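Long-range contact in Tetur07g02040 (Tetranychus urticae, PDB 6BDJ), which probably catalyses intradiol cleavage of aromatic rings with molecular oxygen, using a bound ferric iron: residues H160-Q172 / E195-I208. Sequence-based numbering, arbitrary orientation.
Sequences HIGQIFFDESTSQ and EFTYFNGKKSIINI
F196 presents the edge of its ring to a face of F165 in a T-shaped stack, the planes 82° apart and the centroids separated by 5.0 Å. F196 CD2 sits over the middle of the F165 ring, 3.7 Å from F165 CG, and it gets there because F196 CG lies anti to the backbone N (chi1 -179°). G201 CA comes obliquely to the same F165 ring, 3.7 Å from F165 CE2, and lies over one face of F196, offset toward its rim; a CB at G201 would collide with the latter ring. Were F165 replaced by an alanine, the edge of F196 would probably lose the aromatic face it meets, and a gap would be likely to open beside G201. Here strand 157-166 pairs in parallel with strand 205-208 within the mixed beta-sheet of the dioxygenase fold, F165 N donating to S204 O (2.9 Å) and I206 N to F165 O (2.8 Å, nearly straight at 164°). The hydroxyl of the same S204 reaches back to Q163 O, two residues before F165, in a contact so short (S204 OG to Q163 O 2.5 Å) that its exact length is doubtful. On the other side of the sheet from F165, I206 CG2 reaches the F166 ring obliquely, 3.4 Å from F166 CE1, the two side chains pointing the same way, while I164 CG2 packs on I206 CB. The amide of Q163, hydrogen-bonded to R144 and G41, lies beside the iron ligands H147 and H149, its side chain about 6 Å from the ferric iron.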
loop_
_atom_site.group_PDB
_atom_site.type_symbol
_atom_site.label_atom_id
_atom_site.label_comp_id
_atom_site.label_asym_id
_atom_site.label_seq_id
_atom_site.Cartn_x
_atom_site.Cartn_y
_atom_site.Cartn_z
ATOM N N HIS A 160 9.252 1.703 8.882
ATOM C CA HIS A 160 8.687 0.484 8.314
ATOM C C HIS A 160 8.186 0.712 6.911
ATOM O O HIS A 160 7.504 1.694 6.652
ATOM C CB HIS A 160 7.539 -0.032 9.194
ATOM C CG HIS A 160 7.163 -1.457 8.929
ATOM N ND1 HIS A 160 7.518 -2.487 9.771
ATOM C CD2 HIS A 160 6.461 -2.022 7.918
ATOM C CE1 HIS A 160 7.049 -3.629 9.290
ATOM N NE2 HIS A 160 6.393 -3.372 8.172
ATOM N N ILE A 161 8.524 -0.192 6.011
ATOM C CA ILE A 161 8.091 -0.174 4.628
ATOM C C ILE A 161 7.514 -1.547 4.343
ATOM O O ILE A 161 8.106 -2.583 4.700
ATOM C CB ILE A 161 9.258 0.063 3.654
ATOM C CG1 ILE A 161 9.843 1.454 3.847
ATOM C CG2 ILE A 161 8.804 -0.137 2.193
ATOM C CD1 ILE A 161 11.168 1.677 3.135
ATOM N N GLY A 162 6.381 -1.580 3.681
ATOM C CA GLY A 162 5.752 -2.848 3.366
ATOM C C GLY A 162 4.815 -2.783 2.198
ATOM O O GLY A 162 4.825 -1.819 1.404
ATOM N N GLN A 163 4.074 -3.877 2.068
ATOM C CA GLN A 163 3.108 -4.065 1.015
ATOM C C GLN A 163 1.901 -4.766 1.580
ATOM O O GLN A 163 2.027 -5.670 2.389
ATOM C CB GLN A 163 3.712 -4.867 -0.126
ATOM C CG GLN A 163 4.740 -4.063 -0.906
ATOM C CD GLN A 163 5.295 -4.774 -2.127
ATOM O OE1 GLN A 163 4.646 -5.663 -2.698
ATOM N NE2 GLN A 163 6.494 -4.375 -2.541
ATOM N N ILE A 164 0.735 -4.324 1.126
ATOM C CA ILE A 164 -0.552 -4.861 1.511
ATOM C C ILE A 164 -1.006 -5.790 0.389
ATOM O O ILE A 164 -1.037 -5.403 -0.779
ATOM C CB ILE A 164 -1.569 -3.727 1.693
ATOM C CG1 ILE A 164 -1.050 -2.708 2.709
ATOM C CG2 ILE A 164 -2.916 -4.284 2.125
ATOM C CD1 ILE A 164 -1.823 -1.413 2.782
ATOM N N PHE A 165 -1.373 -7.009 0.752
ATOM C CA PHE A 165 -1.868 -8.005 -0.196
ATOM C C PHE A 165 -3.342 -8.283 0.054
ATOM O O PHE A 165 -3.901 -7.896 1.074
ATOM C CB PHE A 165 -1.015 -9.268 -0.081
ATOM C CG PHE A 165 0.435 -9.031 -0.414
ATOM C CD1 PHE A 165 0.833 -8.895 -1.726
ATOM C CD2 PHE A 165 1.392 -8.871 0.581
ATOM C CE1 PHE A 165 2.160 -8.636 -2.059
ATOM C CE2 PHE A 165 2.727 -8.625 0.268
ATOM C CZ PHE A 165 3.117 -8.525 -1.061
ATOM N N PHE A 166 -3.955 -8.964 -0.904
ATOM C CA PHE A 166 -5.389 -9.300 -0.862
ATOM C C PHE A 166 -5.594 -10.802 -0.858
ATOM O O PHE A 166 -4.785 -11.562 -1.438
ATOM C CB PHE A 166 -6.097 -8.648 -2.031
ATOM C CG PHE A 166 -5.990 -7.157 -1.996
ATOM C CD1 PHE A 166 -6.917 -6.414 -1.294
ATOM C CD2 PHE A 166 -4.901 -6.509 -2.561
ATOM C CE1 PHE A 166 -6.819 -5.022 -1.216
ATOM C CE2 PHE A 166 -4.783 -5.125 -2.481
ATOM C CZ PHE A 166 -5.751 -4.382 -1.803
ATOM N N ASP A 167 -6.663 -11.238 -0.186
ATOM C CA ASP A 167 -6.973 -12.673 -0.145
ATOM C C ASP A 167 -7.375 -13.093 -1.551
ATOM O O ASP A 167 -7.969 -12.291 -2.288
ATOM C CB ASP A 167 -8.033 -13.015 0.922
ATOM C CG ASP A 167 -9.413 -12.502 0.566
ATOM O OD1 ASP A 167 -9.631 -11.276 0.676
ATOM O OD2 ASP A 167 -10.281 -13.324 0.162
ATOM N N GLU A 168 -6.993 -14.312 -1.927
ATOM C CA GLU A 168 -7.071 -14.771 -3.317
ATOM C C GLU A 168 -8.504 -14.759 -3.825
ATOM O O GLU A 168 -8.751 -14.400 -4.976
ATOM C CB GLU A 168 -6.491 -16.177 -3.439
ATOM N N SER A 169 -9.433 -15.148 -2.955
ATOM C CA SER A 169 -10.844 -15.217 -3.306
ATOM C C SER A 169 -11.404 -13.836 -3.641
ATOM O O SER A 169 -12.072 -13.676 -4.651
ATOM C CB SER A 169 -11.633 -15.851 -2.159
ATOM O OG SER A 169 -11.642 -15.000 -1.030
ATOM N N THR A 170 -11.109 -12.854 -2.795
ATOM C CA THR A 170 -11.566 -11.479 -3.009
ATOM C C THR A 170 -10.954 -10.896 -4.264
ATOM O O THR A 170 -11.666 -10.336 -5.090
ATOM C CB THR A 170 -11.203 -10.562 -1.834
ATOM O OG1 THR A 170 -11.845 -11.045 -0.646
ATOM C CG2 THR A 170 -11.672 -9.134 -2.082
ATOM N N SER A 171 -9.637 -11.013 -4.385
ATOM C CA SER A 171 -8.928 -10.552 -5.577
ATOM C C SER A 171 -9.549 -11.112 -6.838
ATOM O O SER A 171 -9.759 -10.383 -7.797
ATOM C CB SER A 171 -7.443 -10.913 -5.517
ATOM O OG SER A 171 -6.765 -10.516 -6.706
ATOM N N GLN A 172 -9.884 -12.399 -6.818
ATOM C CA GLN A 172 -10.510 -13.051 -7.981
ATOM C C GLN A 172 -11.865 -12.447 -8.313
ATOM O O GLN A 172 -12.179 -12.245 -9.471
ATOM C CB GLN A 172 -10.662 -14.569 -7.752
ATOM C CG GLN A 172 -10.936 -15.344 -9.033
ATOM C CD GLN A 172 -9.727 -15.454 -9.967
ATOM O OE1 GLN A 172 -8.598 -15.091 -9.620
ATOM N NE2 GLN A 172 -9.971 -15.960 -11.170
ATOM N N GLU A 195 8.339 -11.119 -4.098
ATOM C CA GLU A 195 8.181 -10.314 -2.901
ATOM C C GLU A 195 7.254 -10.978 -1.870
ATOM O O GLU A 195 7.600 -11.038 -0.699
ATOM C CB GLU A 195 7.695 -8.888 -3.235
ATOM C CG GLU A 195 8.578 -8.058 -4.261
ATOM C CD GLU A 195 9.629 -7.033 -3.592
ATOM O OE1 GLU A 195 9.827 -5.911 -4.169
ATOM O OE2 GLU A 195 10.232 -7.329 -2.498
ATOM N N PHE A 196 6.092 -11.471 -2.300
ATOM C CA PHE A 196 5.119 -12.088 -1.394
ATOM C C PHE A 196 5.775 -13.297 -0.707
ATOM O O PHE A 196 5.683 -13.468 0.514
ATOM C CB PHE A 196 3.894 -12.567 -2.195
ATOM C CG PHE A 196 2.805 -13.205 -1.356
ATOM C CD1 PHE A 196 2.843 -14.555 -1.046
ATOM C CD2 PHE A 196 1.740 -12.443 -0.861
ATOM C CE1 PHE A 196 1.850 -15.129 -0.250
ATOM C CE2 PHE A 196 0.737 -13.007 -0.095
ATOM C CZ PHE A 196 0.797 -14.360 0.222
ATOM N N THR A 197 6.440 -14.119 -1.513
ATOM C CA THR A 197 7.098 -15.320 -1.032
ATOM C C THR A 197 8.255 -14.997 -0.095
ATOM O O THR A 197 8.289 -15.463 1.060
ATOM C CB THR A 197 7.603 -16.145 -2.238
ATOM O OG1 THR A 197 6.482 -16.620 -2.984
ATOM C CG2 THR A 197 8.448 -17.341 -1.788
ATOM N N TYR A 198 9.202 -14.200 -0.585
ATOM C CA TYR A 198 10.408 -13.935 0.198
ATOM C C TYR A 198 10.133 -13.174 1.483
ATOM O O TYR A 198 10.742 -13.476 2.497
ATOM C CB TYR A 198 11.514 -13.263 -0.622
ATOM C CG TYR A 198 11.959 -14.045 -1.857
ATOM C CD1 TYR A 198 12.333 -15.398 -1.801
ATOM C CD2 TYR A 198 12.062 -13.399 -3.088
ATOM C CE1 TYR A 198 12.756 -16.078 -2.942
ATOM C CE2 TYR A 198 12.477 -14.067 -4.238
ATOM C CZ TYR A 198 12.822 -15.394 -4.165
ATOM O OH TYR A 198 13.238 -15.999 -5.312
ATOM N N PHE A 199 9.199 -12.228 1.467
ATOM C CA PHE A 199 8.987 -11.297 2.606
ATOM C C PHE A 199 7.677 -11.527 3.380
ATOM O O PHE A 199 7.112 -10.581 3.922
ATOM C CB PHE A 199 9.028 -9.831 2.087
ATOM C CG PHE A 199 10.343 -9.442 1.463
ATOM C CD1 PHE A 199 10.611 -9.706 0.111
ATOM C CD2 PHE A 199 11.338 -8.853 2.220
ATOM C CE1 PHE A 199 11.835 -9.402 -0.447
ATOM C CE2 PHE A 199 12.574 -8.534 1.654
ATOM C CZ PHE A 199 12.819 -8.807 0.321
ATOM N N ASN A 200 7.186 -12.764 3.425
ATOM C CA ASN A 200 6.027 -13.128 4.287
ATOM C C ASN A 200 4.758 -12.365 3.999
ATOM O O ASN A 200 4.134 -11.855 4.933
ATOM C CB ASN A 200 6.362 -12.893 5.783
ATOM C CG ASN A 200 7.572 -13.631 6.221
ATOM O OD1 ASN A 200 7.525 -14.840 6.407
ATOM N ND2 ASN A 200 8.666 -12.918 6.407
ATOM N N GLY A 201 4.384 -12.250 2.727
ATOM C CA GLY A 201 3.130 -11.604 2.350
ATOM C C GLY A 201 1.878 -12.137 3.047
ATOM O O GLY A 201 0.904 -11.401 3.263
ATOM N N LYS A 202 1.916 -13.417 3.403
ATOM C CA LYS A 202 0.845 -14.078 4.160
ATOM C C LYS A 202 0.404 -13.355 5.435
ATOM O O LYS A 202 -0.769 -13.397 5.808
ATOM C CB LYS A 202 1.266 -15.505 4.521
ATOM N N LYS A 203 1.325 -12.662 6.083
ATOM C CA LYS A 203 1.036 -11.953 7.336
ATOM C C LYS A 203 0.695 -10.497 7.079
ATOM O O LYS A 203 0.682 -9.683 8.022
ATOM C CB LYS A 203 2.245 -12.011 8.283
ATOM C CG LYS A 203 2.916 -13.377 8.394
ATOM C CD LYS A 203 4.057 -13.372 9.392
ATOM C CE LYS A 203 4.581 -14.789 9.621
ATOM N NZ LYS A 203 5.705 -14.860 10.596
ATOM N N SER A 204 0.429 -10.173 5.811
ATOM C CA SER A 204 0.280 -8.806 5.350
ATOM C C SER A 204 -0.893 -8.698 4.352
ATOM O O SER A 204 -0.900 -7.833 3.443
ATOM C CB SER A 204 1.626 -8.373 4.752
ATOM O OG SER A 204 1.631 -6.995 4.438
ATOM N N ILE A 205 -1.885 -9.568 4.546
ATOM C CA ILE A 205 -3.102 -9.575 3.747
ATOM C C ILE A 205 -4.133 -8.722 4.440
ATOM O O ILE A 205 -4.385 -8.913 5.611
ATOM C CB ILE A 205 -3.674 -10.982 3.598
ATOM C CG1 ILE A 205 -2.730 -11.825 2.737
ATOM C CG2 ILE A 205 -5.055 -10.940 2.956
ATOM C CD1 ILE A 205 -2.893 -13.315 2.896
ATOM N N ILE A 206 -4.737 -7.789 3.702
ATOM C CA ILE A 206 -5.809 -6.957 4.252
ATOM C C ILE A 206 -7.112 -7.740 4.390
ATOM O O ILE A 206 -7.488 -8.519 3.522
ATOM C CB ILE A 206 -6.016 -5.610 3.505
ATOM C CG1 ILE A 206 -7.038 -4.731 4.250
ATOM C CG2 ILE A 206 -6.439 -5.799 2.055
ATOM C CD1 ILE A 206 -6.863 -3.250 3.987
ATOM N N ASN A 207 -7.769 -7.502 5.513
ATOM C CA ASN A 207 -9.013 -8.151 5.865
ATOM C C ASN A 207 -10.187 -7.313 5.383
ATOM O O ASN A 207 -10.438 -6.210 5.900
ATOM C CB ASN A 207 -9.077 -8.309 7.380
ATOM C CG ASN A 207 -10.213 -9.176 7.818
ATOM O OD1 ASN A 207 -11.295 -8.686 8.145
ATOM N ND2 ASN A 207 -9.981 -10.484 7.823
ATOM N N ILE A 208 -10.898 -7.828 4.389
ATOM C CA ILE A 208 -12.075 -7.128 3.836
ATOM C C ILE A 208 -13.364 -7.630 4.444
ATOM O O ILE A 208 -13.670 -8.809 4.339
ATOM C CB ILE A 208 -12.190 -7.319 2.310
ATOM C CG1 ILE A 208 -10.908 -6.847 1.612
ATOM C CG2 ILE A 208 -13.411 -6.580 1.754
ATOM C CD1 ILE A 208 -10.403 -5.473 2.028
#